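Protein tudor (Drosophila melanogaster, PDB 3NTK) binds methylated arginines of the Piwi protein Aubergine through Tudor domains such as this last, extended one, and is required for germ cell formation. Local coordinates at residues A[107-119]-A[142-155]. Numbering follows the deposited sequence.
Sequences YSRHCELDASTIS and ILATKGTGTHVVRL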
loop_
_atom_site.group_PDB
_atom_site.type_symbol
_atom_site.label_atom_id
_atom_site.label_comp_id
_atom_site.label_asym_id
_atom_site.label_seq_id
_atom_site.Cartn_x
_atom_site.Cartn_y
_atom_site.Cartn_z
ATOM N N TYR A 107 -4.474 -5.635 0.196
ATOM C CA TYR A 107 -5.424 -4.560 -0.052
ATOM C C TYR A 107 -4.829 -3.211 -0.442
ATOM O O TYR A 107 -5.551 -2.224 -0.565
ATOM C CB TYR A 107 -6.390 -4.421 1.127
ATOM C CG TYR A 107 -7.336 -5.597 1.216
ATOM C CD1 TYR A 107 -8.131 -5.954 0.127
ATOM C CD2 TYR A 107 -7.408 -6.376 2.368
ATOM C CE1 TYR A 107 -8.973 -7.061 0.181
ATOM C CE2 TYR A 107 -8.248 -7.487 2.432
ATOM C CZ TYR A 107 -9.027 -7.822 1.333
ATOM O OH TYR A 107 -9.857 -8.920 1.383
ATOM N N SER A 108 -3.512 -3.171 -0.619
ATOM C CA SER A 108 -2.849 -1.965 -1.111
ATOM C C SER A 108 -2.268 -2.452 -2.439
ATOM O O SER A 108 -1.901 -3.630 -2.571
ATOM C CB SER A 108 -1.733 -1.475 -0.171
ATOM O OG SER A 108 -0.580 -2.293 -0.218
ATOM N N ARG A 109 -2.211 -1.574 -3.431
ATOM C CA ARG A 109 -1.687 -1.961 -4.733
ATOM C C ARG A 109 -0.546 -1.079 -5.171
ATOM O O ARG A 109 -0.623 0.144 -5.064
ATOM C CB ARG A 109 -2.787 -1.889 -5.784
ATOM C CG ARG A 109 -3.990 -2.708 -5.433
ATOM C CD ARG A 109 -4.985 -2.721 -6.563
ATOM N NE ARG A 109 -6.211 -3.393 -6.158
ATOM C CZ ARG A 109 -7.177 -3.742 -6.998
ATOM N NH1 ARG A 109 -7.052 -3.481 -8.294
ATOM N NH2 ARG A 109 -8.264 -4.342 -6.538
ATOM N N HIS A 110 0.523 -1.703 -5.654
ATOM C CA HIS A 110 1.657 -0.949 -6.139
ATOM C C HIS A 110 1.318 -0.485 -7.554
ATOM O O HIS A 110 0.771 -1.254 -8.361
ATOM C CB HIS A 110 2.924 -1.810 -6.162
ATOM C CG HIS A 110 4.150 -1.050 -6.564
ATOM N ND1 HIS A 110 4.850 -1.324 -7.720
ATOM C CD2 HIS A 110 4.772 0.008 -5.988
ATOM C CE1 HIS A 110 5.850 -0.467 -7.839
ATOM N NE2 HIS A 110 5.824 0.352 -6.803
ATOM N N CYS A 111 1.648 0.769 -7.844
ATOM C CA CYS A 111 1.387 1.377 -9.147
ATOM C C CYS A 111 2.570 2.190 -9.631
ATOM O O CYS A 111 3.407 2.625 -8.839
ATOM C CB CYS A 111 0.212 2.359 -9.071
ATOM S SG CYS A 111 -1.357 1.724 -8.517
ATOM N N GLU A 112 2.623 2.407 -10.943
ATOM C CA GLU A 112 3.650 3.248 -11.538
ATOM C C GLU A 112 2.956 3.972 -12.683
ATOM O O GLU A 112 2.181 3.377 -13.428
ATOM C CB GLU A 112 4.861 2.447 -12.039
ATOM C CG GLU A 112 4.640 1.483 -13.184
ATOM C CD GLU A 112 5.957 0.887 -13.683
ATOM O OE1 GLU A 112 6.746 0.405 -12.838
ATOM O OE2 GLU A 112 6.212 0.889 -14.911
ATOM N N LEU A 113 3.215 5.267 -12.801
ATOM C CA LEU A 113 2.579 6.055 -13.841
ATOM C C LEU A 113 3.087 5.780 -15.239
ATOM O O LEU A 113 4.262 5.479 -15.448
ATOM C CB LEU A 113 2.757 7.553 -13.578
ATOM C CG LEU A 113 1.927 8.236 -12.492
ATOM C CD1 LEU A 113 2.223 9.733 -12.512
ATOM C CD2 LEU A 113 0.452 7.981 -12.738
ATOM N N ASP A 114 2.168 5.882 -16.192
ATOM C CA ASP A 114 2.497 5.751 -17.603
ATOM C C ASP A 114 3.318 7.033 -17.755
ATOM O O ASP A 114 2.777 8.129 -17.643
ATOM C CB ASP A 114 1.211 5.838 -18.425
ATOM C CG ASP A 114 1.461 6.042 -19.909
ATOM O OD1 ASP A 114 2.613 6.313 -20.313
ATOM O OD2 ASP A 114 0.480 5.940 -20.675
ATOM N N ALA A 115 4.618 6.897 -17.992
ATOM C CA ALA A 115 5.501 8.053 -18.097
ATOM C C ALA A 115 5.129 9.112 -19.145
ATOM O O ALA A 115 5.538 10.267 -19.034
ATOM C CB ALA A 115 6.942 7.574 -18.320
ATOM N N SER A 116 4.350 8.738 -20.150
ATOM C CA SER A 116 3.980 9.695 -21.191
ATOM C C SER A 116 2.877 10.671 -20.768
ATOM O O SER A 116 2.621 11.658 -21.460
ATOM C CB SER A 116 3.512 8.944 -22.435
ATOM O OG SER A 116 2.261 8.322 -22.196
ATOM N N THR A 117 2.237 10.400 -19.636
ATOM C CA THR A 117 1.129 11.234 -19.164
ATOM C C THR A 117 1.499 12.457 -18.332
ATOM O O THR A 117 0.629 13.259 -17.994
ATOM C CB THR A 117 0.124 10.400 -18.352
ATOM O OG1 THR A 117 0.775 9.866 -17.194
ATOM C CG2 THR A 117 -0.420 9.256 -19.195
ATOM N N ILE A 118 2.773 12.598 -17.989
ATOM C CA ILE A 118 3.207 13.753 -17.211
ATOM C C ILE A 118 4.531 14.294 -17.729
ATOM O O ILE A 118 5.312 13.574 -18.347
ATOM C CB ILE A 118 3.363 13.410 -15.706
ATOM C CG1 ILE A 118 4.357 12.263 -15.523
ATOM C CG2 ILE A 118 2.002 13.054 -15.115
ATOM C CD1 ILE A 118 4.678 11.958 -14.067
ATOM N N SER A 119 4.776 15.573 -17.478
ATOM C CA SER A 119 6.012 16.211 -17.910
ATOM C C SER A 119 7.052 16.142 -16.801
ATOM O O SER A 119 6.798 15.616 -15.714
ATOM C CB SER A 119 5.754 17.677 -18.245
ATOM O OG SER A 119 5.371 18.382 -17.074
ATOM N N ILE A 142 -6.401 1.771 -15.076
ATOM C CA ILE A 142 -5.415 0.695 -15.109
ATOM C C ILE A 142 -5.155 0.263 -16.546
ATOM O O ILE A 142 -6.025 -0.307 -17.207
ATOM C CB ILE A 142 -5.880 -0.519 -14.278
ATOM C CG1 ILE A 142 -6.193 -0.075 -12.849
ATOM C CG2 ILE A 142 -4.789 -1.589 -14.250
ATOM C CD1 ILE A 142 -6.681 -1.195 -11.949
ATOM N N LEU A 143 -3.950 0.548 -17.026
ATOM C CA LEU A 143 -3.576 0.210 -18.388
ATOM C C LEU A 143 -3.084 -1.223 -18.485
ATOM O O LEU A 143 -3.216 -1.864 -19.528
ATOM C CB LEU A 143 -2.490 1.170 -18.887
ATOM C CG LEU A 143 -2.835 2.661 -18.805
ATOM C CD1 LEU A 143 -1.666 3.480 -19.330
ATOM C CD2 LEU A 143 -4.087 2.949 -19.610
ATOM N N ALA A 144 -2.512 -1.725 -17.396
ATOM C CA ALA A 144 -2.006 -3.085 -17.373
ATOM C C ALA A 144 -1.499 -3.480 -15.997
ATOM O O ALA A 144 -1.273 -2.633 -15.128
ATOM C CB ALA A 144 -0.885 -3.235 -18.391
ATOM N N THR A 145 -1.336 -4.782 -15.809
ATOM C CA THR A 145 -0.826 -5.327 -14.562
ATOM C C THR A 145 0.389 -6.161 -14.954
ATOM O O THR A 145 0.269 -7.116 -15.720
ATOM C CB THR A 145 -1.881 -6.207 -13.869
ATOM O OG1 THR A 145 -3.002 -5.396 -13.499
ATOM C CG2 THR A 145 -1.301 -6.864 -12.624
ATOM N N LYS A 146 1.557 -5.772 -14.449
ATOM C CA LYS A 146 2.807 -6.463 -14.751
ATOM C C LYS A 146 2.894 -7.831 -14.096
ATOM O O LYS A 146 2.114 -8.155 -13.204
ATOM C CB LYS A 146 4.003 -5.634 -14.282
ATOM C CG LYS A 146 4.137 -4.272 -14.929
ATOM C CD LYS A 146 5.326 -3.553 -14.323
ATOM C CE LYS A 146 5.629 -2.249 -15.023
ATOM N NZ LYS A 146 6.852 -1.648 -14.436
ATOM N N GLY A 147 3.861 -8.628 -14.542
ATOM C CA GLY A 147 4.045 -9.952 -13.976
ATOM C C GLY A 147 4.360 -9.905 -12.491
ATOM O O GLY A 147 4.233 -10.907 -11.792
ATOM N N THR A 148 4.770 -8.736 -12.007
ATOM C CA THR A 148 5.102 -8.556 -10.594
ATOM C C THR A 148 3.881 -8.140 -9.776
ATOM O O THR A 148 3.940 -8.070 -8.546
ATOM C CB THR A 148 6.174 -7.474 -10.411
ATOM O OG1 THR A 148 5.701 -6.241 -10.974
ATOM C CG2 THR A 148 7.466 -7.882 -11.096
ATOM N N GLY A 149 2.782 -7.853 -10.463
ATOM C CA GLY A 149 1.570 -7.449 -9.779
ATOM C C GLY A 149 1.355 -5.948 -9.832
ATOM O O GLY A 149 0.269 -5.460 -9.527
ATOM N N THR A 150 2.392 -5.218 -10.226
ATOM C CA THR A 150 2.315 -3.762 -10.312
ATOM C C THR A 150 1.389 -3.295 -11.431
ATOM O O THR A 150 1.421 -3.839 -12.535
ATOM C CB THR A 150 3.705 -3.161 -10.566
ATOM O OG1 THR A 150 4.567 -3.472 -9.465
ATOM C CG2 THR A 150 3.613 -1.640 -10.737
ATOM N N HIS A 151 0.561 -2.291 -11.138
ATOM C CA HIS A 151 -0.345 -1.728 -12.135
ATOM C C HIS A 151 0.313 -0.526 -12.811
ATOM O O HIS A 151 0.875 0.327 -12.130
ATOM C CB HIS A 151 -1.631 -1.182 -11.504
ATOM C CG HIS A 151 -2.578 -2.222 -11.000
ATOM N ND1 HIS A 151 -2.948 -3.322 -11.743
ATOM C CD2 HIS A 151 -3.307 -2.277 -9.860
ATOM C CE1 HIS A 151 -3.864 -4.009 -11.084
ATOM N NE2 HIS A 151 -4.101 -3.395 -9.939
ATOM N N VAL A 152 0.239 -0.458 -14.137
ATOM C CA VAL A 152 0.749 0.708 -14.862
ATOM C C VAL A 152 -0.540 1.509 -15.011
ATOM O O VAL A 152 -1.516 1.007 -15.553
ATOM C CB VAL A 152 1.300 0.354 -16.249
ATOM C CG1 VAL A 152 1.658 1.644 -17.005
ATOM C CG2 VAL A 152 2.534 -0.533 -16.104
ATOM N N VAL A 153 -0.549 2.742 -14.519
ATOM C CA VAL A 153 -1.771 3.538 -14.537
ATOM C C VAL A 153 -1.654 4.979 -15.027
ATOM O O VAL A 153 -0.564 5.508 -15.218
ATOM C CB VAL A 153 -2.375 3.614 -13.106
ATOM C CG1 VAL A 153 -2.479 2.219 -12.493
ATOM C CG2 VAL A 153 -1.507 4.520 -12.220
ATOM N N ARG A 154 -2.815 5.594 -15.235
ATOM C CA ARG A 154 -2.918 6.999 -15.609
ATOM C C ARG A 154 -3.656 7.566 -14.405
ATOM O O ARG A 154 -4.674 7.013 -13.978
ATOM C CB ARG A 154 -3.745 7.191 -16.876
ATOM C CG ARG A 154 -3.030 6.776 -18.141
ATOM C CD ARG A 154 -3.936 6.940 -19.346
ATOM N NE ARG A 154 -3.367 6.314 -20.534
ATOM C CZ ARG A 154 -4.058 6.038 -21.635
ATOM N NH1 ARG A 154 -5.348 6.336 -21.703
ATOM N NH2 ARG A 154 -3.461 5.455 -22.665
ATOM N N LEU A 155 -3.138 8.655 -13.854
ATOM C CA LEU A 155 -3.717 9.257 -12.661
ATOM C C LEU A 155 -4.636 10.443 -12.940
ATOM O O LEU A 155 -4.359 11.277 -13.809
ATOM C CB LEU A 155 -2.586 9.686 -11.719
ATOM C CG LEU A 155 -2.932 10.251 -10.338
ATOM C CD1 LEU A 155 -3.593 9.179 -9.494
ATOM C CD2 LEU A 155 -1.661 10.759 -9.666
HETATM O O HOH W 1 -0.731 -3.592 -7.927
HETATM O O HOH W 2 -1.252 10.043 -15.301
#
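Strand 109-113 runs parallel to strand 151-155 in the mixed sheet of the OB-fold (SN-like) part of this extended Tudor domain, pairing Cys-111 with His-151, Glu-112 with Val-152 and Leu-113 with Val-153. Four backbone bonds zip the edges together: His-151 N to His-110 O, Glu-112 N to His-151 O, Val-153 N to Glu-112 O and Asp-114 N to Val-153 O, the last at 2.9 Å. Strand 16-21 flanks 109-113 across its other edge.

On the face that carries Cys-111, Leu-113 and Val-153, Cys-111 SG meets Val-153 CG1, while Leu-113 turns its CD2 branch onto Leu-155 CB at 3.6 Å; Phe-17 packs against both Cys-111 and Leu-113.

The polar contacts lie along the pair and at its two ends. With CG anti to the backbone N (chi1 -176°), the His-110 ring meets Thr-150 OG1 at its edge, in plane, in a hydrogen bond of 2.8 Å to ND1; Ser-16 OG bonds the other ring nitrogen, NE2, fixing the rotation of the imidazole. Lys-146, arriving crosswise, forms a salt bridge with Glu-112, although the position of its NZ is uncertain. Arg-109 NH1 makes a weak bond to His-151 NE2 (3.4 Å), its guanidinium being paired chiefly with Asp-24.

Beyond the strand, Asp-114 closes an Asx turn: OD1 takes both Ser-116 N and OG from above one face of the carboxylate. OD2 lies at the edge of the Arg-154 guanidinium, a long salt bridge of 3.9 Å to NE, and touches Leu-143 CD1; Arg-154 NH1 pairs with Glu-141. An alanine here would lose the carboxylate, and is likely to leave Ser-116 without this acceptor and Arg-154 NE without its long salt bridge. Alongside, a water donates to Thr-117 OG1 and accepts from Leu-155 N, the water oxygen lying 2.8 Å from that nitrogen.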